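Local coordinates for protein gamma-glutamyl-gamma-aminobutyraldehyde dehydrogenase (Burkholderia cenocepacia, PDB 4LIH) that probably oxidises aldehydes, among them gamma-glutamyl-gamma-aminobutyraldehyde, to carboxylic acids with NAD(P)+ as an aldehyde dehydrogenase family enzyme, at residues A170-W175 and D245-T250; G251-G256 and L273-K278; M305-T310 and E406-V411; A455-V460 and F471-Y476. One frame throughout, in Å; residues are numbered along the deposited sequence.

The four contacts follow one another along the chain; none lies within or crosses another. Contact 1 comes first and closes a loop of 69 residues, bringing strand 246-250 beside the end of strand 157-172. Contact 2 starts at the next residue and spans 16 residues, joining the start of helix 253-266 to strand 270-274 of the same sheet. Contact 3 closes the longest loop, 95 residues, between two loops that lead into strands 314-318 and 411-417 of the second sheet. Contact 4 closes a short turn of 10 residues after strand 457-460. In space they meet: Thr250 packs on Glu274, Gly277 binds Glu406, and Thr310 touches Phe473.

Contact 1. Residues A170-W175 and D245-T250; sequences AAVVPW and DCIAFT
Val172 meets Phe249 and Ile247 between two parallel strands. Its CB lies 3.9 Å from Phe249 CD1. CG1 is anti to the backbone N (chi1 179°) and reaches the edge of the Phe249 ring near its plane, 3.8 Å from CD1. CG2, the other branch, turns back along the strand to Ile247 CD1 at 4.1 Å. Ala170 is on the same face of the sheet, and its CB packs on Ile247 CG1. Ala171 and Ala248 point to the other face. The backbones are joined by four hydrogen bonds. Ala170 N binds Cys246 O, Ala248 N binds Ala170 O at 2.9 Å, Val172 N binds Ala248 O, and Thr250 N binds Val172 O at 3.2 Å. This is the parallel core of the Rossmann-like NAD(P)-binding domain of aldehyde dehydrogenases. Helix 253-266 covers the face with Phe249 and Ile247, through Val255 and Ile259. Past the strand end, the Pro174 ring sits against Thr250, with CG 3.8 Å from Thr250 CG2 and CD 3.7 Å from Thr250 O. The Thr250 hydroxyl instead bonds Lys185 of helix 178-191. The Thr250 side chain also lies close to Glu274, the predicted active-site residue.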
# COMPACT_ATOMS: atom_id res chain seq x y z
N ALA A 170 1.87 -2.91 -28.02
CA ALA A 170 2.79 -2.39 -29.01
C ALA A 170 3.68 -1.39 -28.32
O ALA A 170 3.19 -0.57 -27.56
CB ALA A 170 2.03 -1.76 -30.17
N ALA A 171 4.97 -1.49 -28.53
CA ALA A 171 5.94 -0.48 -28.07
C ALA A 171 6.77 0.08 -29.23
O ALA A 171 7.45 -0.66 -29.94
CB ALA A 171 6.83 -1.09 -27.04
N VAL A 172 6.73 1.40 -29.39
CA VAL A 172 7.48 2.11 -30.41
C VAL A 172 8.48 3.00 -29.67
O VAL A 172 8.07 3.87 -28.90
CB VAL A 172 6.54 2.99 -31.26
CG1 VAL A 172 7.32 3.78 -32.32
CG2 VAL A 172 5.42 2.16 -31.88
N VAL A 173 9.76 2.73 -29.87
CA VAL A 173 10.79 3.39 -29.08
C VAL A 173 11.81 4.12 -29.93
O VAL A 173 11.93 3.84 -31.11
CB VAL A 173 11.47 2.38 -28.13
CG1 VAL A 173 10.43 1.81 -27.18
CG2 VAL A 173 12.09 1.28 -28.94
N PRO A 174 12.57 5.06 -29.32
CA PRO A 174 13.38 5.94 -30.09
C PRO A 174 14.81 5.41 -30.19
O PRO A 174 15.11 4.31 -29.77
CB PRO A 174 13.31 7.24 -29.28
CG PRO A 174 13.30 6.79 -27.91
CD PRO A 174 12.72 5.37 -27.89
N TRP A 175 15.65 6.20 -30.82
CA TRP A 175 17.03 5.82 -31.14
C TRP A 175 18.06 6.36 -30.17
O TRP A 175 19.25 6.06 -30.31
CB TRP A 175 17.38 6.32 -32.56
CG TRP A 175 17.01 7.80 -32.81
CD1 TRP A 175 15.90 8.25 -33.47
CD2 TRP A 175 17.74 8.97 -32.42
NE1 TRP A 175 15.88 9.62 -33.48
CE2 TRP A 175 17.00 10.09 -32.86
CE3 TRP A 175 18.93 9.19 -31.72
CZ2 TRP A 175 17.43 11.41 -32.66
CZ3 TRP A 175 19.38 10.51 -31.53
CH2 TRP A 175 18.62 11.61 -31.99
N ASP A 245 -4.02 -3.79 -27.91
CA ASP A 245 -4.81 -3.33 -26.80
C ASP A 245 -4.21 -2.10 -26.12
O ASP A 245 -4.88 -1.43 -25.36
CB ASP A 245 -4.91 -4.47 -25.79
CG ASP A 245 -5.61 -5.70 -26.36
OD1 ASP A 245 -6.81 -5.55 -26.71
OD2 ASP A 245 -5.01 -6.78 -26.43
N CYS A 246 -2.95 -1.83 -26.40
CA CYS A 246 -2.19 -0.78 -25.72
C CYS A 246 -1.02 -0.41 -26.57
O CYS A 246 -0.42 -1.28 -27.12
CB CYS A 246 -1.69 -1.28 -24.36
SG CYS A 246 -0.44 -0.22 -23.63
N ILE A 247 -0.71 0.88 -26.70
CA ILE A 247 0.47 1.31 -27.40
C ILE A 247 1.26 2.26 -26.48
O ILE A 247 0.69 3.23 -25.97
CB ILE A 247 0.18 1.95 -28.79
CG1 ILE A 247 1.51 2.26 -29.49
CG2 ILE A 247 -0.64 3.24 -28.65
CD1 ILE A 247 1.42 2.40 -30.99
N ALA A 248 2.54 1.94 -26.28
CA ALA A 248 3.50 2.72 -25.47
C ALA A 248 4.60 3.27 -26.38
O ALA A 248 5.25 2.50 -27.08
CB ALA A 248 4.13 1.82 -24.40
N PHE A 249 4.77 4.61 -26.38
CA PHE A 249 5.62 5.33 -27.32
C PHE A 249 6.53 6.28 -26.55
O PHE A 249 6.14 6.88 -25.54
CB PHE A 249 4.72 6.12 -28.30
CG PHE A 249 5.45 7.12 -29.17
CD1 PHE A 249 5.99 6.73 -30.35
CD2 PHE A 249 5.52 8.46 -28.82
CE1 PHE A 249 6.65 7.62 -31.18
CE2 PHE A 249 6.16 9.37 -29.64
CZ PHE A 249 6.74 8.95 -30.83
N THR A 250 7.77 6.37 -26.99
CA THR A 250 8.69 7.40 -26.55
C THR A 250 9.22 7.99 -27.81
O THR A 250 9.64 7.24 -28.69
CB THR A 250 9.85 6.86 -25.70
OG1 THR A 250 9.33 6.23 -24.52
CG2 THR A 250 10.81 7.99 -25.25

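Contact 2. Residues G251-G256 and L273-K278; sequences GSTAVG and LELGGK
This is a packing and hydrogen-bond contact inside a beta-alpha-beta unit, where the turn Gly251-Ser252, at the start of helix 253-266, passes the end of strand 270-274. Gly251 N donates to Glu274 O at 3.0 Å, with an N-H...O angle of 151°. Gly251 O in turn takes a CA-H...O contact from Leu275 CA at 3.3 Å. The turn is thus held to the strand end from two neighbouring peptide groups. Ser252 is the N-cap residue, and its O accepts the first helical bond from Gly256 N. Leu275 carries most of the side-chain packing. With CG anti to the carbonyl carbon (chi1 -54°) and chi2 at 174°, CD2 is the branch that faces the turn, 3.5 Å from Ser252 O and 3.6 Å from Gly251 O. Leu273 CD1 rests on the backbone of Gly256, 3.5 Å from its O. Gly256 has no side chain, and both leucines come close to the helix there. Glu274, predicted to be in the active site, points away from the turn, and its OE1 takes a weak hydrogen bond from Asp484 N. Phe249 of strand 246-250 packs on Leu273 and Leu275. Leu268 of the second subunit packs on these two leucines and on Thr253, so helix 253-266 and strand 270-274 meet next to a subunit interface.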
# COMPACT_ATOMS: atom_id res chain seq x y z
N GLY A 251 9.21 9.33 -27.90
CA GLY A 251 9.57 10.04 -29.14
C GLY A 251 9.18 11.50 -29.11
O GLY A 251 9.03 12.07 -28.05
N SER A 252 9.02 12.10 -30.28
CA SER A 252 8.61 13.53 -30.41
C SER A 252 7.09 13.72 -30.31
O SER A 252 6.33 12.76 -30.36
CB SER A 252 9.08 14.10 -31.74
OG SER A 252 8.20 13.74 -32.81
N THR A 253 6.66 14.97 -30.26
CA THR A 253 5.26 15.29 -29.97
C THR A 253 4.33 15.15 -31.18
O THR A 253 3.17 14.77 -31.02
CB THR A 253 5.21 16.68 -29.36
OG1 THR A 253 6.13 16.70 -28.27
CG2 THR A 253 3.86 17.01 -28.83
N ALA A 254 4.85 15.40 -32.38
CA ALA A 254 4.06 15.33 -33.59
C ALA A 254 3.70 13.87 -33.86
O ALA A 254 2.60 13.54 -34.31
CB ALA A 254 4.85 15.91 -34.77
N VAL A 255 4.65 13.00 -33.55
CA VAL A 255 4.43 11.59 -33.70
C VAL A 255 3.51 11.17 -32.54
O VAL A 255 2.58 10.38 -32.74
CB VAL A 255 5.75 10.81 -33.68
CG1 VAL A 255 5.52 9.36 -34.08
CG2 VAL A 255 6.77 11.46 -34.61
N GLY A 256 3.79 11.69 -31.34
CA GLY A 256 3.00 11.36 -30.15
C GLY A 256 1.54 11.76 -30.31
O GLY A 256 0.64 10.97 -30.06
N LEU A 273 2.43 7.90 -23.67
CA LEU A 273 3.50 8.62 -24.35
C LEU A 273 4.54 9.16 -23.38
O LEU A 273 4.20 9.69 -22.34
CB LEU A 273 2.96 9.81 -25.17
CG LEU A 273 1.74 9.60 -26.06
CD1 LEU A 273 1.32 10.96 -26.63
CD2 LEU A 273 1.97 8.54 -27.15
N GLU A 274 5.80 9.08 -23.78
CA GLU A 274 6.92 9.72 -23.10
C GLU A 274 7.52 10.58 -24.21
O GLU A 274 7.89 10.07 -25.28
CB GLU A 274 7.94 8.67 -22.61
CG GLU A 274 7.52 7.77 -21.45
CD GLU A 274 7.73 8.36 -20.07
OE1 GLU A 274 7.13 7.87 -19.12
OE2 GLU A 274 8.52 9.31 -19.91
N LEU A 275 7.56 11.89 -24.00
CA LEU A 275 7.87 12.84 -25.08
C LEU A 275 9.07 13.67 -24.66
O LEU A 275 9.79 13.26 -23.75
CB LEU A 275 6.63 13.67 -25.40
CG LEU A 275 5.36 12.85 -25.71
CD1 LEU A 275 4.15 13.78 -25.88
CD2 LEU A 275 5.60 12.03 -26.97
N GLY A 276 9.25 14.83 -25.28
CA GLY A 276 10.43 15.66 -25.09
C GLY A 276 10.34 16.59 -23.88
O GLY A 276 9.35 16.54 -23.10
N GLY A 277 11.35 17.43 -23.74
CA GLY A 277 11.45 18.33 -22.58
C GLY A 277 12.30 19.54 -22.88
O GLY A 277 12.89 19.62 -23.95
N LYS A 278 12.29 20.50 -21.95
CA LYS A 278 13.20 21.65 -21.96
C LYS A 278 13.44 21.90 -20.48
O LYS A 278 13.07 22.93 -19.95
CB LYS A 278 12.61 22.88 -22.64
CG LYS A 278 13.65 23.94 -22.94
CD LYS A 278 14.46 23.57 -24.18
CE LYS A 278 15.80 24.27 -24.31
NZ LYS A 278 16.42 24.02 -25.65

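Contact 3. Residues M305-T310 and E406-V411; sequences MGEMCT and EIFGPV
Phe408 lays one face of its ring against the backbone of Glu307 and Met308. Glu307 CA stands over that face, 4.0 Å from the ring centroid and 13° off the normal, as a CH-pi contact. Met308 N is above the same face, displaced toward the rim. Glu307 CB adds to this at Phe408 CE2, 3.9 Å away. Cys309 comes at the edge of the ring instead. Its SG is 5.2 Å from the Phe408 centroid and 77° off the normal, a sulfur-aromatic contact, with CE1 the ring atom it approaches. Cys309 is probably the catalytic nucleophile, as the family's cysteine signature suggests. The bound MES, probably from the crystallisation liquor, lies beside it and accepts a bond from Cys309 N. Three waters bridge the two segments. One donates to Glu307 OE1 at 2.7 Å and to Phe408 O. Another donates to Met308 O and to Glu406 OE2 at 2.8 Å. A third donates to Gly306 O and takes a weak bond from Gly409 N. Glu406 OE2 also accepts from Gly277 N. At the other end Pro410 CD lies 3.3 Å from Met305 O, and Gly306 faces Gly409 backbone to backbone. Trp175 meets Phe408 with the ring planes about perpendicular. The two loops follow helices 290-302 and 401-404, and lead into the paired parallel strands 314-318 and 411-417.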
# COMPACT_ATOMS: atom_id res chain seq x y z
N MET A 305 25.34 13.02 -26.00
CA MET A 305 25.26 14.07 -27.01
C MET A 305 24.05 15.02 -26.88
O MET A 305 23.59 15.55 -27.88
CB MET A 305 25.25 13.44 -28.41
CG MET A 305 26.48 12.59 -28.73
SD MET A 305 26.68 10.97 -27.89
CE MET A 305 25.62 9.90 -28.85
N GLY A 306 23.49 15.20 -25.70
CA GLY A 306 22.29 16.08 -25.53
C GLY A 306 21.02 15.44 -26.06
O GLY A 306 19.97 16.05 -26.05
N GLU A 307 21.15 14.20 -26.52
CA GLU A 307 20.04 13.43 -27.12
C GLU A 307 19.38 12.69 -25.97
O GLU A 307 19.47 11.48 -25.81
CB GLU A 307 20.49 12.45 -28.20
CG GLU A 307 21.22 13.11 -29.37
CD GLU A 307 21.94 12.17 -30.32
OE1 GLU A 307 22.14 12.60 -31.49
OE2 GLU A 307 22.31 11.03 -29.95
N MET A 308 18.71 13.46 -25.18
CA MET A 308 18.15 12.98 -23.91
C MET A 308 16.90 13.81 -23.72
O MET A 308 16.96 15.05 -23.69
CB MET A 308 19.08 13.27 -22.76
CG MET A 308 20.27 12.35 -22.60
SD MET A 308 21.01 12.60 -20.97
CE MET A 308 21.67 14.26 -21.13
N CYS A 309 15.77 13.14 -23.56
CA CYS A 309 14.54 13.89 -23.41
C CYS A 309 14.58 14.78 -22.14
O CYS A 309 13.97 15.91 -22.07
CB CYS A 309 13.39 12.91 -23.35
SG CYS A 309 13.05 12.10 -24.95
N THR A 310 15.24 14.23 -21.11
CA THR A 310 15.36 14.93 -19.80
C THR A 310 16.60 15.83 -19.72
O THR A 310 16.97 16.26 -18.62
CB THR A 310 15.50 14.00 -18.58
OG1 THR A 310 16.56 13.04 -18.81
CG2 THR A 310 14.23 13.31 -18.26
N GLU A 406 12.94 22.49 -27.89
CA GLU A 406 13.80 21.29 -27.75
C GLU A 406 14.72 21.14 -28.95
O GLU A 406 14.28 21.09 -30.10
CB GLU A 406 13.02 20.00 -27.53
CG GLU A 406 13.92 18.78 -27.22
CD GLU A 406 13.12 17.52 -26.90
OE1 GLU A 406 12.24 17.19 -27.72
OE2 GLU A 406 13.41 16.87 -25.85
N ILE A 407 16.01 21.03 -28.67
CA ILE A 407 17.02 20.96 -29.69
C ILE A 407 17.43 19.51 -29.91
O ILE A 407 17.70 19.10 -31.05
CB ILE A 407 18.27 21.76 -29.28
CG1 ILE A 407 17.92 23.23 -29.11
CG2 ILE A 407 19.35 21.57 -30.33
CD1 ILE A 407 18.94 24.02 -28.34
N PHE A 408 17.50 18.76 -28.82
CA PHE A 408 17.91 17.36 -28.82
C PHE A 408 19.34 17.19 -29.26
O PHE A 408 19.66 16.31 -30.04
CB PHE A 408 16.92 16.51 -29.65
CG PHE A 408 16.64 15.16 -29.04
CD1 PHE A 408 15.95 15.08 -27.85
CD2 PHE A 408 17.02 13.99 -29.67
CE1 PHE A 408 15.65 13.85 -27.28
CE2 PHE A 408 16.75 12.77 -29.11
CZ PHE A 408 16.07 12.69 -27.89
N GLY A 409 20.22 18.06 -28.74
CA GLY A 409 21.65 18.03 -29.07
C GLY A 409 22.37 18.77 -27.96
O GLY A 409 21.73 19.25 -27.02
N PRO A 410 23.71 18.85 -28.04
CA PRO A 410 24.52 19.29 -26.92
C PRO A 410 24.64 20.80 -26.88
O PRO A 410 25.73 21.33 -27.04
CB PRO A 410 25.87 18.61 -27.18
CG PRO A 410 25.95 18.59 -28.65
CD PRO A 410 24.55 18.39 -29.17
N VAL A 411 23.50 21.46 -26.72
CA VAL A 411 23.41 22.91 -26.74
C VAL A 411 22.64 23.38 -25.50
O VAL A 411 21.41 23.14 -25.37
CB VAL A 411 22.67 23.45 -27.96
CG1 VAL A 411 22.74 24.98 -27.96
CG2 VAL A 411 23.27 22.91 -29.26
O HOH W 1 18.50 18.43 -25.88
O HOH W 2 21.59 15.21 -31.99
O HOH W 3 16.02 17.27 -24.87

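Contact 4. Residues A455-V460 and F471-Y476; sequences AGTVWV and FPFGGY
Ala455-Gly456 runs past Gly474-Tyr476, and Gly456 CA makes a CA-H...O contact to Gly474 O at 3.3 Å, with 160° at the hydrogen. The Tyr476 ring takes the backbone of Ala455 over one face. With CG anti to the carbonyl carbon (chi1 -78°), the ring lies beside Ala455. Ala455 N stands 3.6 Å above the plane, over the ring centre, while Ala455 O is 3.3 Å from CE1. The ring hydroxyl bonds Glu164 of the second subunit. Thr457 is joined to the loop through water. Its OG1 holds two waters, each at 2.7 Å. One donates to Pro472 O at 3.0 Å. The other accepts from Gly474 N at 2.9 Å and lies over the centre of the Phe473 ring. The hydroxyl thus reaches two backbone groups of the loop without touching either. Phe473 O and Gly474 lie against the side chain of Glu274, the predicted active-site residue, and the Phe473 ring is close to the bound MES. Strand 457-460 pairs with strand 435-439 in its own chain. It also pairs in parallel with a strand of the second subunit, and helix 443-452 packs on Val458 and Val460.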
# COMPACT_ATOMS: atom_id res chain seq x y z
N ALA A 455 7.05 19.12 -12.82
CA ALA A 455 7.75 18.13 -13.60
C ALA A 455 7.67 16.78 -12.94
O ALA A 455 7.59 16.67 -11.69
CB ALA A 455 9.22 18.56 -13.83
N GLY A 456 7.76 15.74 -13.75
CA GLY A 456 7.60 14.35 -13.26
C GLY A 456 8.73 13.88 -12.37
O GLY A 456 8.52 13.07 -11.46
N THR A 457 9.96 14.35 -12.67
CA THR A 457 11.13 14.09 -11.82
C THR A 457 11.80 15.39 -11.39
O THR A 457 12.11 16.23 -12.23
CB THR A 457 12.18 13.19 -12.54
OG1 THR A 457 11.58 11.99 -13.01
CG2 THR A 457 13.38 12.81 -11.65
N VAL A 458 12.00 15.60 -10.08
CA VAL A 458 12.72 16.74 -9.62
C VAL A 458 13.95 16.24 -8.85
O VAL A 458 13.83 15.46 -7.90
CB VAL A 458 11.87 17.71 -8.75
CG1 VAL A 458 12.72 18.85 -8.26
CG2 VAL A 458 10.66 18.25 -9.54
N TRP A 459 15.12 16.60 -9.37
CA TRP A 459 16.40 16.31 -8.73
C TRP A 459 16.85 17.50 -7.84
O TRP A 459 16.76 18.68 -8.23
CB TRP A 459 17.47 16.02 -9.76
CG TRP A 459 17.24 14.82 -10.61
CD1 TRP A 459 17.32 13.51 -10.25
CD2 TRP A 459 16.92 14.83 -12.00
NE1 TRP A 459 17.06 12.70 -11.32
CE2 TRP A 459 16.81 13.48 -12.41
CE3 TRP A 459 16.76 15.84 -12.95
CZ2 TRP A 459 16.51 13.12 -13.74
CZ3 TRP A 459 16.48 15.48 -14.25
CH2 TRP A 459 16.39 14.16 -14.65
N VAL A 460 17.28 17.18 -6.61
CA VAL A 460 17.78 18.21 -5.70
C VAL A 460 19.28 17.93 -5.45
O VAL A 460 19.68 16.85 -5.01
CB VAL A 460 16.94 18.32 -4.38
CG1 VAL A 460 17.57 19.35 -3.44
CG2 VAL A 460 15.47 18.65 -4.69
N PHE A 471 11.68 5.01 -9.06
CA PHE A 471 11.21 6.38 -9.28
C PHE A 471 10.44 6.46 -10.60
O PHE A 471 11.08 6.48 -11.64
CB PHE A 471 12.42 7.33 -9.31
CG PHE A 471 13.15 7.43 -8.00
CD1 PHE A 471 12.50 7.85 -6.86
CD2 PHE A 471 14.50 7.07 -7.91
CE1 PHE A 471 13.19 7.96 -5.67
CE2 PHE A 471 15.19 7.19 -6.73
CZ PHE A 471 14.54 7.66 -5.60
N PRO A 472 9.08 6.54 -10.56
CA PRO A 472 8.37 6.74 -11.84
C PRO A 472 8.88 7.98 -12.55
O PRO A 472 9.31 8.90 -11.88
CB PRO A 472 6.92 6.94 -11.39
CG PRO A 472 6.99 7.41 -9.95
CD PRO A 472 8.19 6.75 -9.39
N PHE A 473 8.83 7.95 -13.88
CA PHE A 473 9.53 8.84 -14.77
C PHE A 473 8.58 9.16 -15.93
O PHE A 473 8.05 8.26 -16.57
CB PHE A 473 10.79 8.12 -15.26
CG PHE A 473 11.54 8.85 -16.30
CD1 PHE A 473 11.04 8.96 -17.58
CD2 PHE A 473 12.71 9.49 -15.98
CE1 PHE A 473 11.72 9.66 -18.55
CE2 PHE A 473 13.41 10.22 -16.94
CZ PHE A 473 12.92 10.29 -18.23
N GLY A 474 8.33 10.44 -16.18
CA GLY A 474 7.41 10.81 -17.26
C GLY A 474 6.92 12.23 -17.10
O GLY A 474 7.32 12.93 -16.21
N GLY A 475 6.02 12.64 -17.96
CA GLY A 475 5.69 14.03 -18.09
C GLY A 475 4.53 14.57 -17.25
O GLY A 475 3.61 13.85 -16.90
N TYR A 476 4.66 15.84 -16.90
CA TYR A 476 3.54 16.77 -16.73
C TYR A 476 3.32 17.42 -18.09
O TYR A 476 4.25 17.47 -18.94
CB TYR A 476 3.91 17.88 -15.75
CG TYR A 476 3.87 17.54 -14.28
CD1 TYR A 476 4.39 16.33 -13.75
CD2 TYR A 476 3.36 18.49 -13.38
CE1 TYR A 476 4.38 16.09 -12.38
CE2 TYR A 476 3.35 18.23 -12.05
CZ TYR A 476 3.89 17.06 -11.54
OH TYR A 476 3.82 16.83 -10.20
O HOH W 4 12.29 9.50 -12.09
O HOH W 5 10.52 12.23 -15.52